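Long-range contacts in Ton_1535 (Thermococcus onnurineus, PDB 3ZPJ), which is of unknown function but folds as an all-helical alpha-solenoid interrupted by a left-handed helical turn: residues Val35-Val40 with Ser55-Ala60; Thr2-Ile7 with Tyr24-Pro29; Val250-Lys255 with Leu290-Asn295. All blocks are in the same frame, centred on the assembly; numbering follows the deposited sequence.

In the fold
Along the chain the order is contact 2, contact 1, contact 3, each closing before the next opens. Contacts 2 and 1 are neighbours at the N-terminal end, their centres about 13 Å apart. Contact 2 sets helix 2-12 against the loop that leads into helix 29-45, and contact 1 pairs helix 29-45 with helix 53-66. They share one apolar core, where Val35 CG2 lies 3.5 Å from Ile26 CD1. Contact 3, between helices 240-256 and 280-293, sits beyond the chain's centre, its centre about 47 Å from that of contact 1 and about 50 Å from that of contact 2. Such contacts between parts near in sequence suit a solenoid, built by stacking local units along an elongated body.

Contact 1. Residues Val35-Val40 with Ser55-Ala60; sequences VLTKIV and SIMEDA
Leu36, Ile39 and Val40 on helix 29-45 receive Ile56 of helix 53-66 in an antiparallel helix pair of the alpha-solenoid. The axes of the two short segments come within 9.2 Å of each other, at 160° between their directions. The contact is apolar packing with no hydrogen bond from one segment to the other. Ile56 meets three residues of the other helix and uses two branches. Its CG2 approaches Val40 CG2 at 3.6 Å as the two side chains slide past each other in opposite directions, and it also rests against CB and CD2 of Leu36. With CG1 turned beside the backbone N (chi1 -57°), the longer branch carries CD1 across Ile39 at about a right angle, 3.8 Å from Ile39 CG2. An alanine at Ile56 would lack both branches and would probably leave a gap between Leu36, Ile39 and Val40, a face that Leu20 of helix 16-22 also lines. Leu36 continues the apolar row toward Ala60: its CD1 lies over the backbone there, 3.8 Å from Ala60 CA, where the small methyl side chain probably lets the helices draw near. Thr37 OG1 is hydrogen-bonded to the carbonyl O of Val33 one turn back, which leaves the methyl CG2 facing Ala60 and Met57. The thioether contact completes the packing: Met57 begins by heading past the partner helix, bends at chi2 (-55°), and comes back across Val40 with its terminal methyl, Met57 CE standing 3.5 Å from Val40 CG1.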
loop_
_atom_site.group_PDB
_atom_site.type_symbol
_atom_site.label_atom_id
_atom_site.label_comp_id
_atom_site.label_asym_id
_atom_site.label_seq_id
_atom_site.Cartn_x
_atom_site.Cartn_y
_atom_site.Cartn_z
ATOM N N VAL A 35 -9.312 18.538 -13.678
ATOM C CA VAL A 35 -10.748 18.412 -13.773
ATOM C C VAL A 35 -11.093 17.535 -14.964
ATOM O O VAL A 35 -11.852 16.567 -14.834
ATOM C CB VAL A 35 -11.417 19.783 -13.885
ATOM C CG1 VAL A 35 -12.895 19.635 -14.199
ATOM C CG2 VAL A 35 -11.227 20.542 -12.591
ATOM N N LEU A 36 -10.517 17.862 -16.119
ATOM C CA LEU A 36 -10.840 17.143 -17.345
ATOM C C LEU A 36 -10.614 15.652 -17.147
ATOM O O LEU A 36 -11.494 14.837 -17.439
ATOM C CB LEU A 36 -10.033 17.675 -18.527
ATOM C CG LEU A 36 -10.413 19.081 -19.002
ATOM C CD1 LEU A 36 -9.329 19.664 -19.898
ATOM C CD2 LEU A 36 -11.741 19.066 -19.732
ATOM N N THR A 37 -9.458 15.299 -16.596
ATOM C CA THR A 37 -9.110 13.892 -16.453
ATOM C C THR A 37 -9.955 13.145 -15.415
ATOM O O THR A 37 -10.182 11.948 -15.550
ATOM C CB THR A 37 -7.596 13.684 -16.200
ATOM O OG1 THR A 37 -7.167 14.497 -15.114
ATOM C CG2 THR A 37 -6.795 14.059 -17.431
ATOM N N LYS A 38 -10.426 13.861 -14.398
ATOM C CA LYS A 38 -11.249 13.285 -13.334
ATOM C C LYS A 38 -12.653 12.985 -13.842
ATOM O O LYS A 38 -13.324 12.076 -13.361
ATOM C CB LYS A 38 -11.324 14.259 -12.159
ATOM C CG LYS A 38 -11.710 13.640 -10.823
ATOM C CD LYS A 38 -11.478 14.646 -9.694
ATOM C CE LYS A 38 -10.037 15.164 -9.717
ATOM N NZ LYS A 38 -9.800 16.286 -8.771
ATOM N N ILE A 39 -13.104 13.777 -14.803
ATOM C CA ILE A 39 -14.339 13.487 -15.505
ATOM C C ILE A 39 -14.233 12.199 -16.322
ATOM O O ILE A 39 -15.116 11.344 -16.274
ATOM C CB ILE A 39 -14.698 14.629 -16.437
ATOM C CG1 ILE A 39 -15.069 15.861 -15.611
ATOM C CG2 ILE A 39 -15.826 14.210 -17.377
ATOM C CD1 ILE A 39 -15.707 16.948 -16.420
ATOM N N VAL A 40 -13.151 12.076 -17.082
ATOM C CA VAL A 40 -12.892 10.879 -17.875
ATOM C C VAL A 40 -12.835 9.638 -17.000
ATOM O O VAL A 40 -13.439 8.618 -17.315
ATOM C CB VAL A 40 -11.559 10.994 -18.647
ATOM C CG1 VAL A 40 -11.040 9.605 -19.050
ATOM C CG2 VAL A 40 -11.732 11.886 -19.872
ATOM N N SER A 55 -12.681 12.947 -26.851
ATOM C CA SER A 55 -12.751 14.397 -27.008
ATOM C C SER A 55 -12.195 15.159 -25.797
ATOM O O SER A 55 -11.555 16.206 -25.942
ATOM C CB SER A 55 -14.183 14.834 -27.279
ATOM O OG SER A 55 -14.245 16.244 -27.370
ATOM N N ILE A 56 -12.451 14.638 -24.606
ATOM C CA ILE A 56 -11.968 15.263 -23.392
ATOM C C ILE A 56 -10.449 15.135 -23.260
ATOM O O ILE A 56 -9.764 16.101 -22.902
ATOM C CB ILE A 56 -12.602 14.632 -22.147
ATOM C CG1 ILE A 56 -14.126 14.716 -22.210
ATOM C CG2 ILE A 56 -12.092 15.319 -20.900
ATOM C CD1 ILE A 56 -14.809 14.031 -21.039
ATOM N N MET A 57 -9.929 13.937 -23.521
ATOM C CA MET A 57 -8.484 13.709 -23.465
ATOM C C MET A 57 -7.749 14.619 -24.461
ATOM O O MET A 57 -6.694 15.177 -24.143
ATOM C CB MET A 57 -8.148 12.238 -23.715
ATOM C CG MET A 57 -8.483 11.310 -22.552
ATOM S SD MET A 57 -7.749 11.744 -20.973
ATOM C CE MET A 57 -7.759 10.145 -20.221
ATOM N N GLU A 58 -8.317 14.781 -25.653
ATOM C CA GLU A 58 -7.808 15.759 -26.618
ATOM C C GLU A 58 -7.732 17.170 -26.027
ATOM O O GLU A 58 -6.784 17.905 -26.291
ATOM C CB GLU A 58 -8.672 15.800 -27.882
ATOM C CG GLU A 58 -8.495 14.647 -28.852
ATOM C CD GLU A 58 -9.433 14.776 -30.059
ATOM O OE1 GLU A 58 -10.432 15.529 -29.968
ATOM O OE2 GLU A 58 -9.170 14.135 -31.101
ATOM N N ASP A 59 -8.742 17.560 -25.255
ATOM C CA ASP A 59 -8.763 18.904 -24.682
ATOM C C ASP A 59 -7.683 19.061 -23.626
ATOM O O ASP A 59 -6.992 20.085 -23.562
ATOM C CB ASP A 59 -10.120 19.206 -24.070
ATOM C CG ASP A 59 -11.186 19.367 -25.104
ATOM O OD1 ASP A 59 -10.842 19.554 -26.294
ATOM O OD2 ASP A 59 -12.369 19.308 -24.722
ATOM N N ALA A 60 -7.546 18.021 -22.812
ATOM C CA ALA A 60 -6.521 17.967 -21.788
ATOM C C ALA A 60 -5.146 17.968 -22.442
ATOM O O ALA A 60 -4.269 18.736 -22.044
ATOM C CB ALA A 60 -6.716 16.734 -20.891
#

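Contact 2. Residues Thr2-Ile7 with Tyr24-Pro29; sequences TTLEEI and YEIEDP
The carboxylates of Glu6 and Glu25 are the flat groups here and come near each other by one oxygen each, their planes steeply inclined and the two atoms, OE1 of Glu6 and OE1 of Glu25, 4.5 Å apart. Neither carboxylate has a group of the partner segment lying over its faces. Two like charges at this spacing would probably repel, but Lys22 is close to both: its NZ makes a salt bridge to OE1 of Glu25 and a long, weak ion pair with OE1 of Glu6. Behind these acids the contact turns apolar. Ile26 carries this apolar part, its CG1 beside the backbone N (chi1 -65°) and the rest of that branch extended, which brings CD1 in among the helix residues. There Ile26 CD1 meets Leu4 CD2 at 3.6 Å, the two side chains crossing at about a right angle. Ile7 comes to the same methyl from one turn further along the helix, its CD1 4.2 Å from Ile26 CD1. In the fold this is the N-terminal end of the alpha-solenoid, where helix 2-12 packs on the link between helices 16-22 and 29-45. Asp28 opens the latter as its N-cap, OD2 accepting from the backbone N of Glu31. Glu31 and Val35 of that helix adjoin the same apolar cluster, which places the isoleucine between two helices. At the partly exposed edge the contacts are longer: Thr3 CG2 lies 4.1 Å from Ile26 CG1 and also faces Glu25 CB.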
loop_
_atom_site.group_PDB
_atom_site.type_symbol
_atom_site.label_atom_id
_atom_site.label_comp_id
_atom_site.label_asym_id
_atom_site.label_seq_id
_atom_site.Cartn_x
_atom_site.Cartn_y
_atom_site.Cartn_z
ATOM N N THR A 2 -16.402 27.076 -6.210
ATOM C CA THR A 2 -17.789 27.001 -6.638
ATOM C C THR A 2 -17.857 26.655 -8.128
ATOM O O THR A 2 -18.824 26.056 -8.592
ATOM C CB THR A 2 -18.627 28.273 -6.298
ATOM O OG1 THR A 2 -18.242 29.373 -7.126
ATOM C CG2 THR A 2 -18.469 28.653 -4.841
ATOM N N THR A 3 -16.824 27.014 -8.878
ATOM C CA THR A 3 -16.788 26.625 -10.275
ATOM C C THR A 3 -16.728 25.101 -10.397
ATOM O O THR A 3 -17.394 24.512 -11.245
ATOM C CB THR A 3 -15.621 27.266 -11.034
ATOM O OG1 THR A 3 -15.775 28.693 -11.041
ATOM C CG2 THR A 3 -15.609 26.777 -12.461
ATOM N N LEU A 4 -15.939 24.462 -9.539
ATOM C CA LEU A 4 -15.862 23.007 -9.534
ATOM C C LEU A 4 -17.197 22.362 -9.138
ATOM O O LEU A 4 -17.505 21.238 -9.544
ATOM C CB LEU A 4 -14.764 22.503 -8.587
ATOM C CG LEU A 4 -13.298 22.905 -8.734
ATOM C CD1 LEU A 4 -12.469 21.934 -7.944
ATOM C CD2 LEU A 4 -12.834 22.939 -10.168
ATOM N N GLU A 5 -17.973 23.065 -8.324
ATOM C CA GLU A 5 -19.265 22.560 -7.873
ATOM C C GLU A 5 -20.257 22.595 -9.035
ATOM O O GLU A 5 -20.980 21.627 -9.268
ATOM C CB GLU A 5 -19.781 23.395 -6.694
ATOM C CG GLU A 5 -20.711 22.649 -5.735
ATOM C CD GLU A 5 -21.288 23.549 -4.638
ATOM O OE1 GLU A 5 -20.730 24.636 -4.373
ATOM O OE2 GLU A 5 -22.312 23.171 -4.041
ATOM N N GLU A 6 -20.278 23.712 -9.760
ATOM C CA GLU A 6 -21.082 23.844 -10.973
ATOM C C GLU A 6 -20.734 22.778 -12.023
ATOM O O GLU A 6 -21.611 22.170 -12.629
ATOM C CB GLU A 6 -20.912 25.242 -11.562
ATOM C CG GLU A 6 -21.330 26.332 -10.598
ATOM C CD GLU A 6 -21.146 27.733 -11.151
ATOM O OE1 GLU A 6 -20.262 27.936 -12.012
ATOM O OE2 GLU A 6 -21.891 28.634 -10.714
ATOM N N ILE A 7 -19.446 22.543 -12.224
ATOM C CA ILE A 7 -19.009 21.509 -13.148
ATOM C C ILE A 7 -19.449 20.097 -12.733
ATOM O O ILE A 7 -19.946 19.336 -13.561
ATOM C CB ILE A 7 -17.490 21.569 -13.343
ATOM C CG1 ILE A 7 -17.139 22.812 -14.172
ATOM C CG2 ILE A 7 -16.991 20.299 -14.000
ATOM C CD1 ILE A 7 -15.681 23.188 -14.117
ATOM N N TYR A 24 -13.089 26.124 -18.766
ATOM C CA TYR A 24 -12.230 27.235 -19.141
ATOM C C TYR A 24 -12.411 28.434 -18.222
ATOM O O TYR A 24 -11.576 29.335 -18.169
ATOM C CB TYR A 24 -12.409 27.529 -20.621
ATOM C CG TYR A 24 -12.109 26.256 -21.375
ATOM C CD1 TYR A 24 -10.796 25.879 -21.632
ATOM C CD2 TYR A 24 -13.126 25.381 -21.733
ATOM C CE1 TYR A 24 -10.506 24.691 -22.279
ATOM C CE2 TYR A 24 -12.848 24.189 -22.378
ATOM C CZ TYR A 24 -11.536 23.848 -22.650
ATOM O OH TYR A 24 -11.255 22.663 -23.293
ATOM N N GLU A 25 -13.476 28.399 -17.435
ATOM C CA GLU A 25 -13.643 29.367 -16.363
ATOM C C GLU A 25 -12.718 29.045 -15.194
ATOM O O GLU A 25 -12.682 29.770 -14.205
ATOM C CB GLU A 25 -15.102 29.423 -15.909
ATOM C CG GLU A 25 -16.032 29.966 -16.985
ATOM C CD GLU A 25 -17.484 29.996 -16.555
ATOM O OE1 GLU A 25 -17.766 29.664 -15.384
ATOM O OE2 GLU A 25 -18.342 30.356 -17.391
ATOM N N ILE A 26 -11.978 27.947 -15.302
ATOM C CA ILE A 26 -10.956 27.644 -14.321
ATOM C C ILE A 26 -9.692 28.391 -14.700
ATOM O O ILE A 26 -9.280 28.374 -15.860
ATOM C CB ILE A 26 -10.668 26.144 -14.239
ATOM C CG1 ILE A 26 -11.903 25.408 -13.723
ATOM C CG2 ILE A 26 -9.468 25.870 -13.317
ATOM C CD1 ILE A 26 -11.651 23.959 -13.434
ATOM N N GLU A 27 -9.092 29.062 -13.723
ATOM C CA GLU A 27 -7.898 29.856 -13.969
ATOM C C GLU A 27 -6.718 28.984 -14.372
ATOM O O GLU A 27 -6.242 29.033 -15.509
ATOM C CB GLU A 27 -7.540 30.668 -12.727
ATOM C CG GLU A 27 -8.531 31.771 -12.417
ATOM C CD GLU A 27 -8.138 32.585 -11.193
ATOM O OE1 GLU A 27 -8.053 32.003 -10.082
ATOM O OE2 GLU A 27 -7.911 33.807 -11.345
ATOM N N ASP A 28 -6.263 28.173 -13.430
ATOM C CA ASP A 28 -5.073 27.373 -13.622
ATOM C C ASP A 28 -5.283 26.237 -14.627
ATOM O O ASP A 28 -6.257 25.496 -14.527
ATOM C CB ASP A 28 -4.653 26.799 -12.285
ATOM C CG ASP A 28 -3.256 26.267 -12.307
ATOM O OD1 ASP A 28 -2.342 27.026 -12.699
ATOM O OD2 ASP A 28 -3.076 25.095 -11.925
ATOM N N PRO A 29 -4.372 26.120 -15.606
ATOM C CA PRO A 29 -4.268 25.060 -16.625
ATOM C C PRO A 29 -4.125 23.671 -16.038
ATOM O O PRO A 29 -4.830 22.737 -16.441
ATOM C CB PRO A 29 -2.977 25.424 -17.362
ATOM C CG PRO A 29 -2.969 26.906 -17.310
ATOM C CD PRO A 29 -3.521 27.273 -15.944
#

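Contact 3. Residues Val250-Lys255 with Leu290-Asn295; sequences VALWMK and LTELGN
Leu293 presses one methyl against the backbone of helix 240-256 between Ala251 and Leu252, and this is where the contact is tight. Its CD2 lies 3.6 Å from Leu252 CA, with Ala251 CB 4.0 Å from the same methyl. Leu252 closes in from beside it, the two leucines crossing at a slant with Leu252 CD1 3.9 Å from Leu293 CD2. Leu252 can do this because its CG stands opposite the backbone N (chi1 -172°), which brings the isobutyl end round to the partner helix. Tyr262 of helix 262-271 also touches Leu293, so this buried leucine of the alpha-solenoid lies between helices 240-256 and 262-271. The partly exposed side is built of long, charged side chains. Glu292 runs at a slant across the end of Leu252, its OE1 3.6 Å from Leu252 CD2, while the same oxygen makes its salt bridge to Arg256, just past the end of the segment. Lys255 reaches over from the last turn of its own helix, extended as far as CE and then bent at chi4 (75°), to give NZ to Leu293 O at 3.0 Å. The nitrogen comes from above the carbonyl plane, 49° out of it, and NZ is also hydrogen-bonded to Tyr262 OH. The carbonyl it grips belongs to the final residue of helix 280-293, which Gly294 ends in a Schellman motif with positive phi; a side chain at that glycine would be jammed against this very oxygen. An ammonium group set at the carbonyl end of a helix is likely to be favoured by the helix dipole, so apolar burial by Leu293 and a bond from the probably charged Lys255 to the carbonyl at the end of helix 280-293 together join the two helices.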
loop_
_atom_site.group_PDB
_atom_site.type_symbol
_atom_site.label_atom_id
_atom_site.label_comp_id
_atom_site.label_asym_id
_atom_site.label_seq_id
_atom_site.Cartn_x
_atom_site.Cartn_y
_atom_site.Cartn_z
ATOM N N VAL A 250 -6.115 -9.951 10.185
ATOM C CA VAL A 250 -6.829 -8.828 10.761
ATOM C C VAL A 250 -6.937 -8.972 12.272
ATOM O O VAL A 250 -6.712 -8.013 13.010
ATOM C CB VAL A 250 -8.209 -8.637 10.124
ATOM C CG1 VAL A 250 -9.109 -7.817 11.035
ATOM C CG2 VAL A 250 -8.049 -7.940 8.797
ATOM N N ALA A 251 -7.248 -10.176 12.736
ATOM C CA ALA A 251 -7.325 -10.421 14.172
ATOM C C ALA A 251 -5.978 -10.071 14.807
ATOM O O ALA A 251 -5.918 -9.484 15.881
ATOM C CB ALA A 251 -7.690 -11.862 14.452
ATOM N N LEU A 252 -4.900 -10.415 14.118
ATOM C CA LEU A 252 -3.563 -10.170 14.633
ATOM C C LEU A 252 -3.288 -8.665 14.743
ATOM O O LEU A 252 -2.665 -8.192 15.692
ATOM C CB LEU A 252 -2.523 -10.845 13.732
ATOM C CG LEU A 252 -1.082 -10.839 14.235
ATOM C CD1 LEU A 252 -1.019 -11.392 15.660
ATOM C CD2 LEU A 252 -0.216 -11.650 13.295
ATOM N N TRP A 253 -3.759 -7.905 13.772
ATOM C CA TRP A 253 -3.536 -6.469 13.828
ATOM C C TRP A 253 -4.379 -5.855 14.952
ATOM O O TRP A 253 -3.919 -4.985 15.693
ATOM C CB TRP A 253 -3.821 -5.789 12.482
ATOM C CG TRP A 253 -3.689 -4.320 12.624
ATOM C CD1 TRP A 253 -4.697 -3.406 12.707
ATOM C CD2 TRP A 253 -2.472 -3.593 12.773
ATOM N NE1 TRP A 253 -4.181 -2.143 12.880
ATOM C CE2 TRP A 253 -2.813 -2.233 12.921
ATOM C CE3 TRP A 253 -1.118 -3.955 12.771
ATOM C CZ2 TRP A 253 -1.854 -1.238 13.081
ATOM C CZ3 TRP A 253 -0.172 -2.978 12.944
ATOM C CH2 TRP A 253 -0.543 -1.629 13.089
ATOM N N MET A 254 -5.607 -6.339 15.100
ATOM C CA MET A 254 -6.472 -5.855 16.158
ATOM C C MET A 254 -5.812 -6.135 17.506
ATOM O O MET A 254 -5.907 -5.333 18.445
ATOM C CB MET A 254 -7.857 -6.513 16.058
ATOM C CG MET A 254 -8.544 -6.256 14.725
ATOM S SD MET A 254 -10.163 -6.986 14.584
ATOM C CE MET A 254 -10.919 -6.160 15.940
ATOM N N LYS A 255 -5.133 -7.274 17.594
ATOM C CA LYS A 255 -4.526 -7.701 18.847
ATOM C C LYS A 255 -3.404 -6.749 19.199
ATOM O O LYS A 255 -3.179 -6.453 20.360
ATOM C CB LYS A 255 -3.983 -9.118 18.720
ATOM C CG LYS A 255 -3.399 -9.720 19.998
ATOM C CD LYS A 255 -2.682 -11.016 19.644
ATOM C CE LYS A 255 -1.641 -11.411 20.692
ATOM N NZ LYS A 255 -2.286 -11.968 21.922
ATOM N N LEU A 290 -1.556 -18.285 14.082
ATOM C CA LEU A 290 -2.173 -18.692 15.331
ATOM C C LEU A 290 -1.205 -18.615 16.518
ATOM O O LEU A 290 -1.610 -18.318 17.650
ATOM C CB LEU A 290 -2.755 -20.093 15.192
ATOM C CG LEU A 290 -3.962 -20.139 14.258
ATOM C CD1 LEU A 290 -4.308 -21.567 13.906
ATOM C CD2 LEU A 290 -5.146 -19.433 14.904
ATOM N N THR A 291 0.073 -18.878 16.264
ATOM C CA THR A 291 1.061 -18.732 17.318
ATOM C C THR A 291 1.201 -17.269 17.750
ATOM O O THR A 291 1.060 -16.962 18.932
ATOM C CB THR A 291 2.415 -19.310 16.916
ATOM O OG1 THR A 291 2.281 -20.723 16.750
ATOM C CG2 THR A 291 3.446 -19.042 18.002
ATOM N N GLU A 292 1.444 -16.369 16.800
ATOM C CA GLU A 292 1.574 -14.945 17.127
ATOM C C GLU A 292 0.296 -14.402 17.759
ATOM O O GLU A 292 0.324 -13.456 18.540
ATOM C CB GLU A 292 1.968 -14.120 15.888
ATOM C CG GLU A 292 3.254 -14.617 15.240
ATOM C CD GLU A 292 3.686 -13.818 14.010
ATOM O OE1 GLU A 292 3.146 -12.712 13.769
ATOM O OE2 GLU A 292 4.577 -14.307 13.276
ATOM N N LEU A 293 -0.830 -15.014 17.428
ATOM C CA LEU A 293 -2.092 -14.612 18.028
ATOM C C LEU A 293 -2.190 -15.056 19.487
ATOM O O LEU A 293 -2.887 -14.431 20.281
ATOM C CB LEU A 293 -3.263 -15.181 17.231
ATOM C CG LEU A 293 -3.642 -14.420 15.966
ATOM C CD1 LEU A 293 -4.443 -15.314 15.011
ATOM C CD2 LEU A 293 -4.418 -13.167 16.333
ATOM N N GLY A 294 -1.497 -16.140 19.834
ATOM C CA GLY A 294 -1.588 -16.694 21.171
ATOM C C GLY A 294 -2.581 -17.831 21.293
ATOM O O GLY A 294 -2.849 -18.311 22.392
ATOM N N ASN A 295 -3.147 -18.266 20.173
ATOM C CA ASN A 295 -4.005 -19.442 20.192
ATOM C C ASN A 295 -3.129 -20.678 19.989
ATOM O O ASN A 295 -3.054 -21.238 18.898
ATOM C CB ASN A 295 -5.110 -19.347 19.130
ATOM C CG ASN A 295 -6.207 -20.401 19.309
ATOM O OD1 ASN A 295 -5.951 -21.538 19.731
ATOM N ND2 ASN A 295 -7.439 -20.023 18.977
#